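PDB 3KAE: possible protein of nuclear scaffold from Encephalitozoon cuniculi, which is the Cdc27 subunit of the anaphase-promoting complex, represented by its N-terminal domain, which forms a homodimer built of tetratricopeptide repeats and probably serves in protein binding. Local coordinates for residues Val203-Arg216 and Ser227-Phe241. Numbering follows the deposited sequence.
Sequences VPGIGSYFISNAAR and SKACFELVRRKDPMF
F241 and Y209 form a T-shaped pair that illustrates how the chain beyond a helix can fold back on the helix before it. The edge of F241 points at the face of Y209, with the planes at 90° and F241 CE1 3.7 Å from Y209 CE1. Over one face of the F241 ring lies S208 CB, in a CH-pi contact 3.8 Å from the ring centroid. F241 is turned so that its CG lies opposite the backbone N, which carries the ring over to helix 206-216. F23 of the second subunit meets Y209 edge-to-face as well, and R51 of that subunit packs on F241, so this cluster is part of the contact between the two subunits.

Aliphatic packing fills the middle. I211 CG2 enters between three residues of helix 227-237, lying 3.8 Å from C230 CB and likewise touching L233 CD2 and V234 CG2. The small A215 lets the helices come close at the far end, where its methyl meets C230 CB. An axis separation of 7.9 Å and an angle of 151° describe an antiparallel helical hairpin, consistent with the helix-turn-helix unit of TPR proteins. At the other end V203 CG1 rests 3.6 Å from K237 CB, crossing that side chain at about a right angle, and P204, which follows a cis peptide bond, packs against D238.

Polar contacts sit at both ends. S227 OG donates to A215 O over 2.8 Å, approaching 26° out of the carbonyl plane; its first torsion sets OG opposite the backbone N and beside the carbonyl carbon, turning the hydroxyl onto A215 O of the facing helix. At the opposite end S208 OG lies 3.1 Å from D238 OD1 and also close to G205 O.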
ATOM      1  N   VAL C 203      24.931  -8.425  -5.161  1.00 71.96           N
ATOM      2  CA  VAL C 203      24.702  -7.257  -4.322  1.00 59.52           C
ATOM      3  C   VAL C 203      24.766  -6.035  -5.212  1.00 73.61           C
ATOM      4  O   VAL C 203      25.826  -5.736  -5.765  1.00 93.35           O
ATOM      5  CB  VAL C 203      25.818  -7.126  -3.267  1.00 64.77           C
ATOM      6  CG1 VAL C 203      25.576  -5.934  -2.339  1.00 58.60           C
ATOM      7  CG2 VAL C 203      25.953  -8.419  -2.480  1.00 49.98           C
ATOM      8  N   PRO C 204      23.642  -5.315  -5.361  1.00 84.85           N
ATOM      9  CA  PRO C 204      22.344  -5.547  -4.704  1.00 72.13           C
ATOM     10  C   PRO C 204      21.598  -6.787  -5.192  1.00 63.29           C
ATOM     11  O   PRO C 204      21.781  -7.228  -6.333  1.00 71.71           O
ATOM     12  CB  PRO C 204      21.537  -4.299  -5.071  1.00 75.83           C
ATOM     13  CG  PRO C 204      22.551  -3.295  -5.535  1.00 72.95           C
ATOM     14  CD  PRO C 204      23.619  -4.098  -6.186  1.00 68.30           C
ATOM     15  N   GLY C 205      20.759  -7.335  -4.316  1.00 50.70           N
ATOM     16  CA  GLY C 205      19.984  -8.527  -4.617  1.00 47.26           C
ATOM     17  C   GLY C 205      19.993  -9.503  -3.447  1.00 61.41           C
ATOM     18  O   GLY C 205      20.188  -9.090  -2.308  1.00 47.54           O
ATOM     19  N   ILE C 206      19.804 -10.793  -3.728  1.00 64.10           N
ATOM     20  CA  ILE C 206      19.786 -11.814  -2.686  1.00 58.06           C
ATOM     21  C   ILE C 206      21.077 -11.776  -1.857  1.00 67.95           C
ATOM     22  O   ILE C 206      21.079 -12.085  -0.654  1.00 55.89           O
ATOM     23  CB  ILE C 206      19.580 -13.221  -3.293  1.00 56.95           C
ATOM     24  CG1 ILE C 206      19.255 -14.238  -2.203  1.00 56.85           C
ATOM     25  CG2 ILE C 206      20.804 -13.649  -4.127  1.00 52.08           C
ATOM     26  CD1 ILE C 206      18.863 -15.603  -2.739  1.00 63.63           C
ATOM     27  N   GLY C 207      22.173 -11.377  -2.499  1.00 58.92           N
ATOM     28  CA  GLY C 207      23.452 -11.331  -1.816  1.00 67.83           C
ATOM     29  C   GLY C 207      23.450 -10.354  -0.658  1.00 63.43           C
ATOM     30  O   GLY C 207      24.129 -10.558   0.353  1.00 66.72           O
ATOM     31  N   SER C 208      22.688  -9.283  -0.812  1.00 43.41           N
ATOM     32  CA  SER C 208      22.598  -8.242   0.213  1.00 57.79           C
ATOM     33  C   SER C 208      22.110  -8.832   1.534  1.00 50.47           C
ATOM     34  O   SER C 208      22.592  -8.482   2.610  1.00 45.96           O
ATOM     35  CB  SER C 208      21.654  -7.116  -0.244  1.00 58.50           C
ATOM     36  OG  SER C 208      21.869  -6.799  -1.612  1.00 55.65           O
ATOM     37  N   TYR C 209      21.149  -9.739   1.449  1.00 44.00           N
ATOM     38  CA  TYR C 209      20.661 -10.429   2.636  1.00 52.76           C
ATOM     39  C   TYR C 209      21.714 -11.400   3.170  1.00 42.22           C
ATOM     40  O   TYR C 209      22.054 -11.362   4.343  1.00 51.86           O
ATOM     41  CB  TYR C 209      19.369 -11.191   2.318  1.00 51.15           C
ATOM     42  CG  TYR C 209      18.232 -10.320   1.858  1.00 54.43           C
ATOM     43  CD1 TYR C 209      17.332  -9.786   2.775  1.00 60.54           C
ATOM     44  CD2 TYR C 209      18.049 -10.036   0.509  1.00 48.87           C
ATOM     45  CE1 TYR C 209      16.280  -8.989   2.368  1.00 64.69           C
ATOM     46  CE2 TYR C 209      17.001  -9.239   0.082  1.00 63.78           C
ATOM     47  CZ  TYR C 209      16.105  -8.714   1.020  1.00 77.55           C
ATOM     48  OH  TYR C 209      15.042  -7.902   0.625  1.00 65.57           O
ATOM     49  N   PHE C 210      22.232 -12.263   2.303  1.00 50.16           N
ATOM     50  CA  PHE C 210      23.206 -13.278   2.743  1.00 54.67           C
ATOM     51  C   PHE C 210      24.447 -12.661   3.398  1.00 46.54           C
ATOM     52  O   PHE C 210      24.776 -12.963   4.536  1.00 50.10           O
ATOM     53  CB  PHE C 210      23.608 -14.190   1.591  1.00 55.88           C
ATOM     54  CG  PHE C 210      24.367 -15.418   2.034  1.00 52.95           C
ATOM     55  CD1 PHE C 210      23.686 -16.576   2.372  1.00 61.30           C
ATOM     56  CD2 PHE C 210      25.751 -15.399   2.139  1.00 65.87           C
ATOM     57  CE1 PHE C 210      24.359 -17.699   2.792  1.00 52.65           C
ATOM     58  CE2 PHE C 210      26.443 -16.513   2.547  1.00 60.03           C
ATOM     59  CZ  PHE C 210      25.746 -17.671   2.875  1.00 69.82           C
ATOM     60  N   ILE C 211      25.113 -11.772   2.683  1.00 55.18           N
ATOM     61  CA  ILE C 211      26.269 -11.085   3.228  1.00 58.31           C
ATOM     62  C   ILE C 211      25.944 -10.305   4.508  1.00 67.54           C
ATOM     63  O   ILE C 211      26.775 -10.232   5.419  1.00 61.97           O
ATOM     64  CB  ILE C 211      26.905 -10.145   2.191  1.00 63.28           C
ATOM     65  CG1 ILE C 211      27.173 -10.893   0.880  1.00 60.03           C
ATOM     66  CG2 ILE C 211      28.183  -9.523   2.739  1.00 51.51           C
ATOM     67  CD1 ILE C 211      27.818 -12.209   1.062  1.00 54.06           C
ATOM     68  N   SER C 212      24.754  -9.705   4.569  1.00 51.90           N
ATOM     69  CA  SER C 212      24.333  -8.993   5.779  1.00 63.21           C
ATOM     70  C   SER C 212      24.254  -9.981   6.953  1.00 58.69           C
ATOM     71  O   SER C 212      24.767  -9.732   8.048  1.00 46.90           O
ATOM     72  CB  SER C 212      22.981  -8.282   5.576  1.00 61.75           C
ATOM     73  OG  SER C 212      23.116  -7.207   4.664  1.00 68.02           O
ATOM     74  N   ASN C 213      23.609 -11.113   6.729  1.00 44.67           N
ATOM     75  CA  ASN C 213      23.504 -12.084   7.775  1.00 45.04           C
ATOM     76  C   ASN C 213      24.923 -12.593   8.126  1.00 58.13           C
ATOM     77  O   ASN C 213      25.253 -12.786   9.300  1.00 56.77           O
ATOM     78  CB  ASN C 213      22.561 -13.203   7.363  1.00 44.24           C
ATOM     79  CG  ASN C 213      21.094 -12.783   7.432  1.00 51.57           C
ATOM     80  OD1 ASN C 213      20.744 -11.843   8.142  1.00 53.23           O
ATOM     81  ND2 ASN C 213      20.239 -13.481   6.701  1.00 42.52           N
ATOM     82  N   ALA C 214      25.766 -12.771   7.108  1.00 68.57           N
ATOM     83  CA  ALA C 214      27.157 -13.190   7.318  1.00 62.21           C
ATOM     84  C   ALA C 214      27.856 -12.257   8.297  1.00 69.25           C
ATOM     85  O   ALA C 214      28.459 -12.710   9.270  1.00 65.97           O
ATOM     86  CB  ALA C 214      27.944 -13.253   5.979  1.00 52.12           C
ATOM     87  N   ALA C 215      27.767 -10.956   8.031  1.00 68.68           N
ATOM     88  CA  ALA C 215      28.409  -9.944   8.857  1.00 66.67           C
ATOM     89  C   ALA C 215      27.972 -10.066  10.317  1.00 66.70           C
ATOM     90  O   ALA C 215      28.759  -9.843  11.235  1.00 66.74           O
ATOM     91  CB  ALA C 215      28.105  -8.563   8.314  1.00 59.92           C
ATOM     92  N   ARG C 216      26.718 -10.447  10.515  1.00 68.39           N
ATOM     93  CA  ARG C 216      26.126 -10.537  11.839  1.00 69.49           C
ATOM     94  C   ARG C 216      26.696 -11.746  12.558  1.00 72.06           C
ATOM     95  O   ARG C 216      27.076 -11.678  13.727  1.00 66.58           O
ATOM     96  CB  ARG C 216      24.600 -10.662  11.718  1.00 78.14           C
ATOM     97  CG  ARG C 216      23.864 -10.840  13.027  1.00 80.23           C
ATOM     98  CD  ARG C 216      22.427 -11.213  12.746  1.00100.71           C
ATOM     99  NE  ARG C 216      22.340 -12.508  12.080  1.00112.51           N
ATOM    100  CZ  ARG C 216      21.322 -12.887  11.313  1.00111.85           C
ATOM    101  NH1 ARG C 216      20.305 -12.058  11.104  1.00117.55           N
ATOM    102  NH2 ARG C 216      21.325 -14.092  10.753  1.00 81.97           N
ATOM    103  N   SER C 227      33.498  -9.254   9.940  1.00 78.31           N
ATOM    104  CA  SER C 227      32.203  -8.638  10.194  1.00 84.67           C
ATOM    105  C   SER C 227      32.098  -7.290   9.487  1.00 82.75           C
ATOM    106  O   SER C 227      31.131  -7.046   8.764  1.00 67.80           O
ATOM    107  CB  SER C 227      31.992  -8.479  11.703  1.00 88.98           C
ATOM    108  OG  SER C 227      30.695  -8.022  12.038  1.00 66.59           O
ATOM    109  N   LYS C 228      33.107  -6.434   9.678  1.00 78.84           N
ATOM    110  CA  LYS C 228      33.126  -5.098   9.065  1.00 83.64           C
ATOM    111  C   LYS C 228      33.321  -5.154   7.551  1.00 90.25           C
ATOM    112  O   LYS C 228      32.751  -4.352   6.805  1.00 97.18           O
ATOM    113  CB  LYS C 228      34.215  -4.227   9.696  1.00 72.50           C
ATOM    114  N   ALA C 229      34.143  -6.096   7.105  1.00 89.48           N
ATOM    115  CA  ALA C 229      34.348  -6.306   5.680  1.00 83.56           C
ATOM    116  C   ALA C 229      33.005  -6.541   5.002  1.00 84.51           C
ATOM    117  O   ALA C 229      32.634  -5.828   4.064  1.00 89.22           O
ATOM    118  CB  ALA C 229      35.280  -7.486   5.457  1.00 73.59           C
ATOM    119  N   CYS C 230      32.269  -7.528   5.505  1.00 76.05           N
ATOM    120  CA  CYS C 230      30.934  -7.845   4.993  1.00 67.18           C
ATOM    121  C   CYS C 230      29.975  -6.652   5.004  1.00 70.59           C
ATOM    122  O   CYS C 230      29.331  -6.363   3.999  1.00 66.08           O
ATOM    123  CB  CYS C 230      30.336  -9.015   5.769  1.00 76.21           C
ATOM    124  SG  CYS C 230      31.013 -10.641   5.311  1.00 76.90           S
ATOM    125  N   PHE C 231      29.871  -5.971   6.142  1.00 81.87           N
ATOM    126  CA  PHE C 231      29.001  -4.806   6.266  1.00 72.32           C
ATOM    127  C   PHE C 231      29.435  -3.721   5.290  1.00 74.41           C
ATOM    128  O   PHE C 231      28.619  -3.162   4.570  1.00 73.34           O
ATOM    129  CB  PHE C 231      29.036  -4.249   7.690  1.00 68.07           C
ATOM    130  CG  PHE C 231      28.330  -5.105   8.709  1.00 86.71           C
ATOM    131  CD1 PHE C 231      26.960  -5.338   8.616  1.00 97.54           C
ATOM    132  CD2 PHE C 231      29.031  -5.644   9.788  1.00 87.05           C
ATOM    133  CE1 PHE C 231      26.301  -6.111   9.565  1.00103.37           C
ATOM    134  CE2 PHE C 231      28.388  -6.418  10.739  1.00 87.41           C
ATOM    135  CZ  PHE C 231      27.018  -6.650  10.631  1.00107.46           C
ATOM    136  N   GLU C 232      30.730  -3.431   5.272  1.00 88.85           N
ATOM    137  CA  GLU C 232      31.274  -2.414   4.377  1.00 86.41           C
ATOM    138  C   GLU C 232      30.923  -2.696   2.915  1.00 76.78           C
ATOM    139  O   GLU C 232      30.550  -1.784   2.182  1.00 87.14           O
ATOM    140  CB  GLU C 232      32.794  -2.295   4.560  1.00 73.76           C
ATOM    141  N   LEU C 233      31.034  -3.956   2.496  1.00 77.77           N
ATOM    142  CA  LEU C 233      30.666  -4.337   1.131  1.00 74.36           C
ATOM    143  C   LEU C 233      29.252  -3.879   0.785  1.00 75.92           C
ATOM    144  O   LEU C 233      29.050  -3.141  -0.183  1.00 98.54           O
ATOM    145  CB  LEU C 233      30.788  -5.851   0.923  1.00 71.32           C
ATOM    146  CG  LEU C 233      29.939  -6.395  -0.236  1.00 84.73           C
ATOM    147  CD1 LEU C 233      30.421  -5.844  -1.562  1.00 96.71           C
ATOM    148  CD2 LEU C 233      29.938  -7.905  -0.269  1.00 89.66           C
ATOM    149  N   VAL C 234      28.278  -4.318   1.581  1.00 64.06           N
ATOM    150  CA  VAL C 234      26.879  -3.939   1.367  1.00 73.17           C
ATOM    151  C   VAL C 234      26.657  -2.426   1.486  1.00 65.72           C
ATOM    152  O   VAL C 234      25.914  -1.846   0.704  1.00 62.08           O
ATOM    153  CB  VAL C 234      25.936  -4.701   2.331  1.00 72.55           C
ATOM    154  CG1 VAL C 234      24.459  -4.371   2.033  1.00 51.10           C
ATOM    155  CG2 VAL C 234      26.217  -6.218   2.253  1.00 58.30           C
ATOM    156  N   ARG C 235      27.312  -1.790   2.456  1.00 71.54           N
ATOM    157  CA  ARG C 235      27.201  -0.336   2.619  1.00 84.56           C
ATOM    158  C   ARG C 235      27.547   0.402   1.328  1.00 91.71           C
ATOM    159  O   ARG C 235      27.004   1.468   1.059  1.00 93.89           O
ATOM    160  CB  ARG C 235      28.106   0.179   3.747  1.00 75.95           C
ATOM    161  CG  ARG C 235      27.746  -0.279   5.150  1.00 78.43           C
ATOM    162  N   ARG C 236      28.453  -0.164   0.533  1.00 91.07           N
ATOM    163  CA  ARG C 236      28.878   0.482  -0.710  1.00 89.42           C
ATOM    164  C   ARG C 236      28.122   0.049  -1.969  1.00 88.76           C
ATOM    165  O   ARG C 236      27.739   0.893  -2.773  1.00 90.64           O
ATOM    166  CB  ARG C 236      30.393   0.362  -0.924  1.00 92.49           C
ATOM    167  CG  ARG C 236      30.997  -1.000  -0.701  1.00106.28           C
ATOM    168  CD  ARG C 236      32.521  -0.910  -0.751  1.00105.01           C
ATOM    169  NE  ARG C 236      33.110  -2.220  -1.004  1.00106.27           N
ATOM    170  CZ  ARG C 236      33.920  -2.857  -0.170  1.00 93.76           C
ATOM    171  NH1 ARG C 236      34.266  -2.294   0.981  1.00 79.36           N
ATOM    172  NH2 ARG C 236      34.392  -4.055  -0.498  1.00 94.63           N
ATOM    173  N   LYS C 237      27.916  -1.253  -2.146  1.00 91.52           N
ATOM    174  CA  LYS C 237      27.204  -1.762  -3.323  1.00 89.70           C
ATOM    175  C   LYS C 237      25.682  -1.672  -3.174  1.00 82.65           C
ATOM    176  O   LYS C 237      24.938  -1.907  -4.130  1.00 78.51           O
ATOM    177  CB  LYS C 237      27.600  -3.213  -3.607  1.00 90.21           C
ATOM    178  CG  LYS C 237      29.002  -3.394  -4.169  1.00 93.95           C
ATOM    179  CD  LYS C 237      29.294  -4.865  -4.420  1.00100.35           C
ATOM    180  CE  LYS C 237      30.704  -5.067  -4.933  1.00136.00           C
ATOM    181  NZ  LYS C 237      31.155  -6.483  -4.807  1.00153.47           N
ATOM    182  N   ASP C 238      25.230  -1.343  -1.967  1.00 76.54           N
ATOM    183  CA  ASP C 238      23.807  -1.272  -1.674  1.00 64.21           C
ATOM    184  C   ASP C 238      23.566  -0.502  -0.385  1.00 75.50           C
ATOM    185  O   ASP C 238      23.012  -1.043   0.566  1.00 66.40           O
ATOM    186  CB  ASP C 238      23.223  -2.678  -1.562  1.00 52.67           C
ATOM    187  CG  ASP C 238      21.711  -2.675  -1.630  1.00 68.92           C
ATOM    188  OD1 ASP C 238      21.081  -3.758  -1.569  1.00 69.33           O
ATOM    189  OD2 ASP C 238      21.161  -1.566  -1.742  1.00 63.64           O
ATOM    190  N   PRO C 239      23.970   0.777  -0.358  1.00 97.90           N
ATOM    191  CA  PRO C 239      23.986   1.591   0.865  1.00 98.44           C
ATOM    192  C   PRO C 239      22.610   1.720   1.490  1.00 95.83           C
ATOM    193  O   PRO C 239      22.482   1.823   2.713  1.00 90.47           O
ATOM    194  CB  PRO C 239      24.441   2.969   0.366  1.00 93.89           C
ATOM    195  CG  PRO C 239      25.004   2.740  -0.996  1.00 94.15           C
ATOM    196  CD  PRO C 239      24.262   1.581  -1.555  1.00 95.52           C
ATOM    197  N   MET C 240      21.588   1.729   0.646  1.00 85.38           N
ATOM    198  CA  MET C 240      20.238   1.960   1.112  1.00 71.44           C
ATOM    199  C   MET C 240      19.549   0.684   1.589  1.00 82.25           C
ATOM    200  O   MET C 240      18.471   0.758   2.181  1.00 78.06           O
ATOM    201  CB  MET C 240      19.433   2.656   0.016  1.00 88.74           C
ATOM    202  CG  MET C 240      19.846   4.110  -0.196  1.00 90.44           C
ATOM    203  SD  MET C 240      19.998   4.551  -1.934  1.00231.53           S
ATOM    204  CE  MET C 240      18.540   3.767  -2.601  1.00 44.81           C
ATOM    205  N   PHE C 241      20.164  -0.479   1.344  1.00 71.49           N
ATOM    206  CA  PHE C 241      19.639  -1.743   1.865  1.00 61.63           C
ATOM    207  C   PHE C 241      19.652  -1.687   3.386  1.00 63.11           C
ATOM    208  O   PHE C 241      18.637  -1.776   4.050  1.00 64.46           O
ATOM    209  CB  PHE C 241      20.482  -2.928   1.396  1.00 62.02           C
ATOM    210  CG  PHE C 241      20.101  -4.242   2.038  1.00 59.96           C
ATOM    211  CD1 PHE C 241      19.161  -5.072   1.446  1.00 60.07           C
ATOM    212  CD2 PHE C 241      20.676  -4.640   3.237  1.00 51.88           C
ATOM    213  CE1 PHE C 241      18.808  -6.285   2.038  1.00 64.59           C
ATOM    214  CE2 PHE C 241      20.319  -5.846   3.841  1.00 51.69           C
ATOM    215  CZ  PHE C 241      19.400  -6.675   3.240  1.00 47.27           C
TER